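Local coordinates for putative glutathione S-transferase (Corynebacterium glutamicum, PDB 3M1G), which probably acts as a glutathione transferase of the omega-like, ECM4-type branch, pairing a thioredoxin-like domain with an all-helical one, at residues T79-G84 with G346-G351; S156-F161 with I241-I246; R281-F284 with G288-D291. All blocks are in the same frame, centred on the assembly; numbering follows the deposited sequence.

How the contacts relate
All three contacts border helix 71-83 or the helices it packs on, but they differ in depth. Contact 1 is partly buried: it joins that helix to the late loop 346-351 through a charged side chain and a backbone carbonyl. Contacts 2 and 3 are buried inside the C-terminal GST region, the former a carboxylate-hydroxyl bond between two helices, the latter aromatic packing where a helix ends. Contact 1 meets contact 3 in a salt bridge, with Arg81 NE 2.9 Å from Asp291 OD2. The other junctions are packing, largely between apolar side chains: Leu82 CD1 lies 3.8 Å from Ile246 CD1, and Ile246 CG1 is 3.8 Å from Phe289 CZ.

Contact 1. Residues T79-G84 with G346-G351; sequences TRRLLG and GPIPAG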
loop_
_atom_site.group_PDB
_atom_site.type_symbol
_atom_site.label_atom_id
_atom_site.label_comp_id
_atom_site.label_asym_id
_atom_site.label_seq_id
_atom_site.Cartn_x
_atom_site.Cartn_y
_atom_site.Cartn_z
ATOM N N THR A 79 24.798 -3.012 -13.987
ATOM C CA THR A 79 25.972 -3.818 -14.266
ATOM C C THR A 79 26.994 -2.979 -15.054
ATOM O O THR A 79 28.188 -2.996 -14.743
ATOM C CB THR A 79 25.577 -5.097 -15.007
ATOM O OG1 THR A 79 24.646 -5.835 -14.192
ATOM C CG2 THR A 79 26.810 -5.971 -15.308
ATOM N N ARG A 80 26.515 -2.231 -16.046
ATOM C CA ARG A 80 27.369 -1.333 -16.827
ATOM C C ARG A 80 28.115 -0.342 -15.939
ATOM O O ARG A 80 29.334 -0.113 -16.117
ATOM C CB ARG A 80 26.578 -0.616 -17.920
ATOM C CG ARG A 80 27.332 0.410 -18.769
ATOM C CD ARG A 80 26.473 0.916 -19.884
ATOM N NE ARG A 80 26.974 2.128 -20.550
ATOM C CZ ARG A 80 26.710 3.382 -20.177
ATOM N NH1 ARG A 80 25.975 3.658 -19.101
ATOM N NH2 ARG A 80 27.196 4.382 -20.888
ATOM N N ARG A 81 27.404 0.241 -14.983
ATOM C CA ARG A 81 28.045 1.142 -14.038
ATOM C C ARG A 81 29.042 0.431 -13.086
ATOM O O ARG A 81 30.178 0.902 -12.902
ATOM C CB ARG A 81 27.005 1.930 -13.266
ATOM C CG ARG A 81 27.600 2.880 -12.218
ATOM C CD ARG A 81 26.794 4.138 -12.014
ATOM N NE ARG A 81 27.426 4.938 -10.968
ATOM C CZ ARG A 81 28.550 5.640 -11.132
ATOM N NH1 ARG A 81 29.169 5.711 -12.320
ATOM N NH2 ARG A 81 29.046 6.305 -10.107
ATOM N N LEU A 82 28.634 -0.677 -12.477
ATOM C CA LEU A 82 29.480 -1.358 -11.534
ATOM C C LEU A 82 30.799 -1.766 -12.174
ATOM O O LEU A 82 31.857 -1.634 -11.553
ATOM C CB LEU A 82 28.784 -2.589 -10.956
ATOM C CG LEU A 82 27.720 -2.364 -9.873
ATOM C CD1 LEU A 82 27.049 -3.694 -9.550
ATOM C CD2 LEU A 82 28.369 -1.758 -8.626
ATOM N N LEU A 83 30.737 -2.238 -13.426
ATOM C CA LEU A 83 31.923 -2.750 -14.106
ATOM C C LEU A 83 32.788 -1.695 -14.772
ATOM O O LEU A 83 33.907 -2.005 -15.171
ATOM C CB LEU A 83 31.533 -3.810 -15.138
ATOM C CG LEU A 83 30.839 -5.030 -14.492
ATOM C CD1 LEU A 83 30.399 -5.995 -15.623
ATOM C CD2 LEU A 83 31.747 -5.742 -13.480
ATOM N N GLY A 84 32.270 -0.480 -14.932
ATOM C CA GLY A 84 33.018 0.592 -15.588
ATOM C C GLY A 84 33.036 0.446 -17.093
ATOM O O GLY A 84 34.072 0.671 -17.730
ATOM N N GLY A 346 33.705 5.257 -10.950
ATOM C CA GLY A 346 34.036 6.679 -11.030
ATOM C C GLY A 346 32.786 7.511 -11.208
ATOM O O GLY A 346 31.685 6.963 -11.311
ATOM N N PRO A 347 32.942 8.844 -11.269
ATOM C CA PRO A 347 31.803 9.755 -11.375
ATOM C C PRO A 347 30.850 9.379 -12.525
ATOM O O PRO A 347 31.299 9.032 -13.616
ATOM C CB PRO A 347 32.467 11.117 -11.631
ATOM C CG PRO A 347 33.913 10.960 -11.074
ATOM C CD PRO A 347 34.239 9.541 -11.411
ATOM N N ILE A 348 29.544 9.438 -12.280
ATOM C CA ILE A 348 28.562 9.001 -13.292
ATOM C C ILE A 348 28.653 9.948 -14.522
ATOM O O ILE A 348 28.832 11.137 -14.366
ATOM C CB ILE A 348 27.139 8.944 -12.658
ATOM C CG1 ILE A 348 26.215 8.018 -13.461
ATOM C CG2 ILE A 348 26.557 10.365 -12.484
ATOM C CD1 ILE A 348 25.065 7.418 -12.640
ATOM N N PRO A 349 28.615 9.418 -15.752
ATOM C CA PRO A 349 28.847 10.365 -16.856
ATOM C C PRO A 349 27.770 11.438 -17.021
ATOM O O PRO A 349 26.590 11.234 -16.637
ATOM C CB PRO A 349 28.918 9.445 -18.091
ATOM C CG PRO A 349 29.401 8.101 -17.516
ATOM C CD PRO A 349 28.640 8.014 -16.218
ATOM N N ALA A 350 28.184 12.588 -17.553
ATOM C CA ALA A 350 27.310 13.736 -17.726
ATOM C C ALA A 350 26.156 13.307 -18.611
ATOM O O ALA A 350 26.374 12.718 -19.662
ATOM C CB ALA A 350 28.078 14.954 -18.361
ATOM N N GLY A 351 24.928 13.548 -18.177
ATOM C CA GLY A 351 23.771 13.098 -18.949
ATOM C C GLY A 351 23.211 11.755 -18.484
ATOM O O GLY A 351 22.062 11.411 -18.800
#
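Arg81 lays its guanidinium against Ile348, whose CB sits 3.8 Å above the guanidinium plane and offset toward its rim. The two side chains cross at about a right angle, and Arg81 CD is 3.8 Å from Ile348 CD1, so the aliphatic part of the arginine shares the contact. At the edge of the same group, Gly346 O receives a fork of two hydrogen bonds, 3.0 Å from Arg81 NH1 and 3.0 Å from Arg81 NH2. The oxygen is only 12° out of the guanidinium plane, yet the N-H...O angles of 142° and 143° are bent, as expected when one acceptor serves both terminal nitrogens. Arg81 CG stands anti to the backbone N, and a bend at chi2 completes the reach toward the loop. The strongest polar partner lies elsewhere: NE forms a salt bridge with Asp291, and NH1 forms another with Glu86. Two carboxylates and a carbonyl thus fix the rotation of the group. The contact therefore fastens the late loop 346-351 onto the C-terminal end of helix 71-83, a helix of the thioredoxin-like N-terminal region of the GST fold.

Contact 2. Residues S156-F161 with I241-I246; sequences SITIDF and ITEADI
Thr158 OG1 donates a hydrogen bond to Glu243 OE2, and the 2.5 Å between these oxygens is short. The hydroxyl approaches the syn lone pair, on the side of the other carboxylate oxygen. Thr158 CB lies almost evenly between the two, 3.4 Å from Glu243 OE2 and 3.5 Å from Glu243 OE1, so the threonine stands across the end of the carboxylate. Ile159 supplies the apolar half of the contact: its CD1 is 3.7 Å from Glu243 CD, and the two side chains meet at about a right angle.

The torsions explain the reach. Glu243 CG is anti to the backbone N (chi1 173°), while chi2 of 83° bends the chain so that its carboxylate arrives at Thr158. On the facing helix, chi1 places Thr158 OG1 between its own backbone N and carbonyl carbon.

Further out, Arg247, one turn along helix 243-253, makes a salt bridge from NE to Glu243 OE2, which thus serves two partners. Met185 and Met189 of helix 182-197 pack on the same glutamate. Its backbone position is set at the start of helix 243-253: Thr242 is the N-cap, and Thr242 N donates to Asp245 OD2 at 2.9 Å through a nearly straight bond of 170°.

The polar link joins helix 154-163 to helix 243-253 within the C-terminal GST region, with the side chain of Thr158 about 12 Å from that of the predicted nucleophile Cys70. A buried carboxylate held by a hydroxyl and an arginine would be expected to favour its ionised form.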
loop_
_atom_site.group_PDB
_atom_site.type_symbol
_atom_site.label_atom_id
_atom_site.label_comp_id
_atom_site.label_asym_id
_atom_site.label_seq_id
_atom_site.Cartn_x
_atom_site.Cartn_y
_atom_site.Cartn_z
ATOM N N SER A 156 21.526 -12.870 -20.883
ATOM C CA SER A 156 22.862 -13.014 -21.390
ATOM C C SER A 156 23.604 -11.687 -21.481
ATOM O O SER A 156 24.842 -11.668 -21.409
ATOM C CB SER A 156 22.902 -13.795 -22.725
ATOM O OG SER A 156 22.354 -13.038 -23.751
ATOM N N ILE A 157 22.886 -10.568 -21.534
ATOM C CA ILE A 157 23.552 -9.283 -21.588
ATOM C C ILE A 157 24.408 -9.069 -20.351
ATOM O O ILE A 157 25.570 -8.741 -20.471
ATOM C CB ILE A 157 22.576 -8.092 -21.842
ATOM C CG1 ILE A 157 22.068 -8.161 -23.278
ATOM C CG2 ILE A 157 23.271 -6.716 -21.607
ATOM C CD1 ILE A 157 20.968 -7.136 -23.634
ATOM N N THR A 158 23.861 -9.281 -19.158
ATOM C CA THR A 158 24.603 -9.004 -17.935
ATOM C C THR A 158 25.663 -10.080 -17.681
ATOM O O THR A 158 26.771 -9.762 -17.239
ATOM C CB THR A 158 23.665 -8.827 -16.687
ATOM O OG1 THR A 158 22.766 -9.944 -16.609
ATOM C CG2 THR A 158 22.831 -7.503 -16.802
ATOM N N ILE A 159 25.370 -11.333 -18.009
ATOM C CA ILE A 159 26.384 -12.368 -17.867
ATOM C C ILE A 159 27.555 -12.028 -18.778
ATOM O O ILE A 159 28.716 -12.048 -18.372
ATOM C CB ILE A 159 25.828 -13.786 -18.175
ATOM C CG1 ILE A 159 24.782 -14.200 -17.161
ATOM C CG2 ILE A 159 26.916 -14.820 -18.170
ATOM C CD1 ILE A 159 25.239 -14.029 -15.695
ATOM N N ASP A 160 27.257 -11.659 -20.011
ATOM C CA ASP A 160 28.330 -11.326 -20.962
ATOM C C ASP A 160 29.081 -10.041 -20.590
ATOM O O ASP A 160 30.306 -9.977 -20.760
ATOM C CB ASP A 160 27.800 -11.301 -22.390
ATOM C CG ASP A 160 27.428 -12.717 -22.902
ATOM O OD1 ASP A 160 27.772 -13.745 -22.231
ATOM O OD2 ASP A 160 26.844 -12.813 -24.012
ATOM N N PHE A 161 28.386 -9.036 -20.051
ATOM C CA PHE A 161 29.113 -7.847 -19.521
ATOM C C PHE A 161 30.198 -8.288 -18.509
ATOM O O PHE A 161 31.308 -7.756 -18.514
ATOM C CB PHE A 161 28.200 -6.820 -18.827
ATOM C CG PHE A 161 27.407 -5.921 -19.729
ATOM C CD1 PHE A 161 27.592 -5.865 -21.122
ATOM C CD2 PHE A 161 26.424 -5.114 -19.163
ATOM C CE1 PHE A 161 26.852 -5.017 -21.894
ATOM C CE2 PHE A 161 25.703 -4.246 -19.917
ATOM C CZ PHE A 161 25.904 -4.177 -21.299
ATOM N N ILE A 241 28.059 -8.816 -3.020
ATOM C CA ILE A 241 27.077 -8.617 -4.076
ATOM C C ILE A 241 27.443 -9.454 -5.314
ATOM O O ILE A 241 28.622 -9.552 -5.691
ATOM C CB ILE A 241 26.963 -7.127 -4.464
ATOM C CG1 ILE A 241 26.373 -6.357 -3.285
ATOM C CG2 ILE A 241 26.136 -6.931 -5.793
ATOM C CD1 ILE A 241 26.431 -4.830 -3.374
ATOM N N THR A 242 26.432 -10.111 -5.879
ATOM C CA THR A 242 26.564 -10.863 -7.127
ATOM C C THR A 242 25.444 -10.515 -8.110
ATOM O O THR A 242 24.505 -9.771 -7.797
ATOM C CB THR A 242 26.495 -12.396 -6.875
ATOM O OG1 THR A 242 25.240 -12.721 -6.245
ATOM C CG2 THR A 242 27.688 -12.902 -5.996
ATOM N N GLU A 243 25.566 -11.046 -9.321
ATOM C CA GLU A 243 24.518 -11.005 -10.321
ATOM C C GLU A 243 23.106 -11.268 -9.774
ATOM O O GLU A 243 22.150 -10.648 -10.244
ATOM C CB GLU A 243 24.840 -12.041 -11.411
ATOM C CG GLU A 243 23.789 -12.290 -12.481
ATOM C CD GLU A 243 23.806 -11.277 -13.656
ATOM O OE1 GLU A 243 24.768 -10.491 -13.762
ATOM O OE2 GLU A 243 22.856 -11.316 -14.489
ATOM N N ALA A 244 22.966 -12.249 -8.884
ATOM C CA ALA A 244 21.671 -12.547 -8.248
ATOM C C ALA A 244 21.003 -11.337 -7.591
ATOM O O ALA A 244 19.794 -11.120 -7.738
ATOM C CB ALA A 244 21.831 -13.725 -7.222
ATOM N N ASP A 245 21.795 -10.519 -6.893
ATOM C CA ASP A 245 21.286 -9.303 -6.241
ATOM C C ASP A 245 20.887 -8.246 -7.278
ATOM O O ASP A 245 19.870 -7.541 -7.140
ATOM C CB ASP A 245 22.342 -8.762 -5.275
ATOM C CG ASP A 245 22.808 -9.788 -4.281
ATOM O OD1 ASP A 245 21.978 -10.250 -3.453
ATOM O OD2 ASP A 245 24.030 -10.132 -4.312
ATOM N N ILE A 246 21.637 -8.180 -8.384
ATOM C CA ILE A 246 21.332 -7.265 -9.444
ATOM C C ILE A 246 20.012 -7.625 -10.162
ATOM O O ILE A 246 19.344 -6.739 -10.700
ATOM C CB ILE A 246 22.525 -7.203 -10.380
ATOM C CG1 ILE A 246 23.693 -6.514 -9.603
ATOM C CG2 ILE A 246 22.189 -6.472 -11.677
ATOM C CD1 ILE A 246 25.021 -6.845 -10.086
#

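Contact 3. Residues R281-F284 with G288-D291; sequences RDLF and GFGD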
loop_
_atom_site.group_PDB
_atom_site.type_symbol
_atom_site.label_atom_id
_atom_site.label_comp_id
_atom_site.label_asym_id
_atom_site.label_seq_id
_atom_site.Cartn_x
_atom_site.Cartn_y
_atom_site.Cartn_z
ATOM N N ARG A 281 17.978 -1.461 1.453
ATOM C CA ARG A 281 18.668 -0.215 1.759
ATOM C C ARG A 281 20.188 -0.307 1.507
ATOM O O ARG A 281 20.799 0.634 0.968
ATOM C CB ARG A 281 18.386 0.198 3.208
ATOM C CG ARG A 281 16.968 0.769 3.393
ATOM C CD ARG A 281 16.689 1.102 4.822
ATOM N NE ARG A 281 16.559 -0.091 5.639
ATOM C CZ ARG A 281 16.459 -0.091 6.970
ATOM N NH1 ARG A 281 16.271 -1.234 7.612
ATOM N NH2 ARG A 281 16.526 1.047 7.655
ATOM N N ASP A 282 20.780 -1.423 1.923
ATOM C CA ASP A 282 22.231 -1.731 1.771
ATOM C C ASP A 282 22.594 -1.644 0.274
ATOM O O ASP A 282 23.501 -0.938 -0.123
ATOM C CB ASP A 282 22.431 -3.140 2.369
ATOM C CG ASP A 282 23.905 -3.604 2.476
ATOM O OD1 ASP A 282 24.839 -2.856 2.189
ATOM O OD2 ASP A 282 24.103 -4.756 2.921
ATOM N N LEU A 283 21.819 -2.295 -0.576
ATOM C CA LEU A 283 22.031 -2.219 -2.025
ATOM C C LEU A 283 21.796 -0.817 -2.573
ATOM O O LEU A 283 22.626 -0.294 -3.335
ATOM C CB LEU A 283 21.119 -3.204 -2.745
ATOM C CG LEU A 283 21.381 -4.706 -2.550
ATOM C CD1 LEU A 283 20.365 -5.494 -3.378
ATOM C CD2 LEU A 283 22.855 -5.077 -2.944
ATOM N N PHE A 284 20.679 -0.193 -2.192
ATOM C CA PHE A 284 20.353 1.147 -2.680
ATOM C C PHE A 284 21.498 2.112 -2.439
ATOM O O PHE A 284 21.834 2.901 -3.305
ATOM C CB PHE A 284 19.063 1.702 -2.046
ATOM C CG PHE A 284 18.688 3.070 -2.552
ATOM C CD1 PHE A 284 19.215 4.218 -1.962
ATOM C CD2 PHE A 284 17.828 3.204 -3.647
ATOM C CE1 PHE A 284 18.910 5.503 -2.467
ATOM C CE2 PHE A 284 17.491 4.478 -4.142
ATOM C CZ PHE A 284 18.040 5.627 -3.542
ATOM N N GLY A 288 26.050 2.372 -8.264
ATOM C CA GLY A 288 25.440 1.583 -9.324
ATOM C C GLY A 288 23.947 1.333 -9.132
ATOM O O GLY A 288 23.205 1.168 -10.101
ATOM N N PHE A 289 23.510 1.334 -7.883
ATOM C CA PHE A 289 22.137 0.935 -7.528
ATOM C C PHE A 289 21.255 2.216 -7.393
ATOM O O PHE A 289 20.543 2.592 -8.341
ATOM C CB PHE A 289 22.169 0.071 -6.253
ATOM C CG PHE A 289 22.742 -1.320 -6.458
ATOM C CD1 PHE A 289 24.099 -1.554 -6.353
ATOM C CD2 PHE A 289 21.913 -2.397 -6.735
ATOM C CE1 PHE A 289 24.630 -2.822 -6.527
ATOM C CE2 PHE A 289 22.437 -3.703 -6.904
ATOM C CZ PHE A 289 23.815 -3.907 -6.815
ATOM N N GLY A 290 21.341 2.908 -6.261
ATOM C CA GLY A 290 20.530 4.093 -6.024
ATOM C C GLY A 290 20.758 5.196 -7.029
ATOM O O GLY A 290 19.825 5.915 -7.388
ATOM N N ASP A 291 21.988 5.310 -7.529
ATOM C CA ASP A 291 22.330 6.396 -8.446
ATOM C C ASP A 291 21.924 6.083 -9.878
ATOM O O ASP A 291 22.227 6.853 -10.772
ATOM C CB ASP A 291 23.829 6.836 -8.289
ATOM C CG ASP A 291 24.861 5.751 -8.723
ATOM O OD1 ASP A 291 24.484 4.623 -9.148
ATOM O OD2 ASP A 291 26.097 6.059 -8.646
#
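Phe289 and Leu283 meet where helix 274-284 ends and the chain turns back on itself in the all-helical C-terminal region of the GST fold. Their side chains cross at a slant, with Leu283 CD2 4.1 Å above the Phe289 ring plane and displaced toward the rim. Leu283 CB adds a second apolar touch, 4.1 Å from Phe289 CD2. The backbone comes nearer still, Leu283 O lying 3.0 Å from Phe289 CB. Phe289 CG is anti to its carbonyl carbon (chi1 -72°), and the ring continues inward to Ile246 and Leu82, with Tyr249 edge-to-face against it. The loop therefore contributes an aromatic side chain to the interface between helices 71-83 and 243-253.

Phe284 works in another direction. Its CB leads away from the loop, but the ring comes back to it with one face turned to Gly290, giving a CH-pi contact in which Gly290 CA is 3.7 Å from the ring centroid and 15° off the ring normal. The same two residues are tied through their backbones: Gly290 N donates to Phe284 O over 3.0 Å, a weak bond because its N-H...O angle is only 128°.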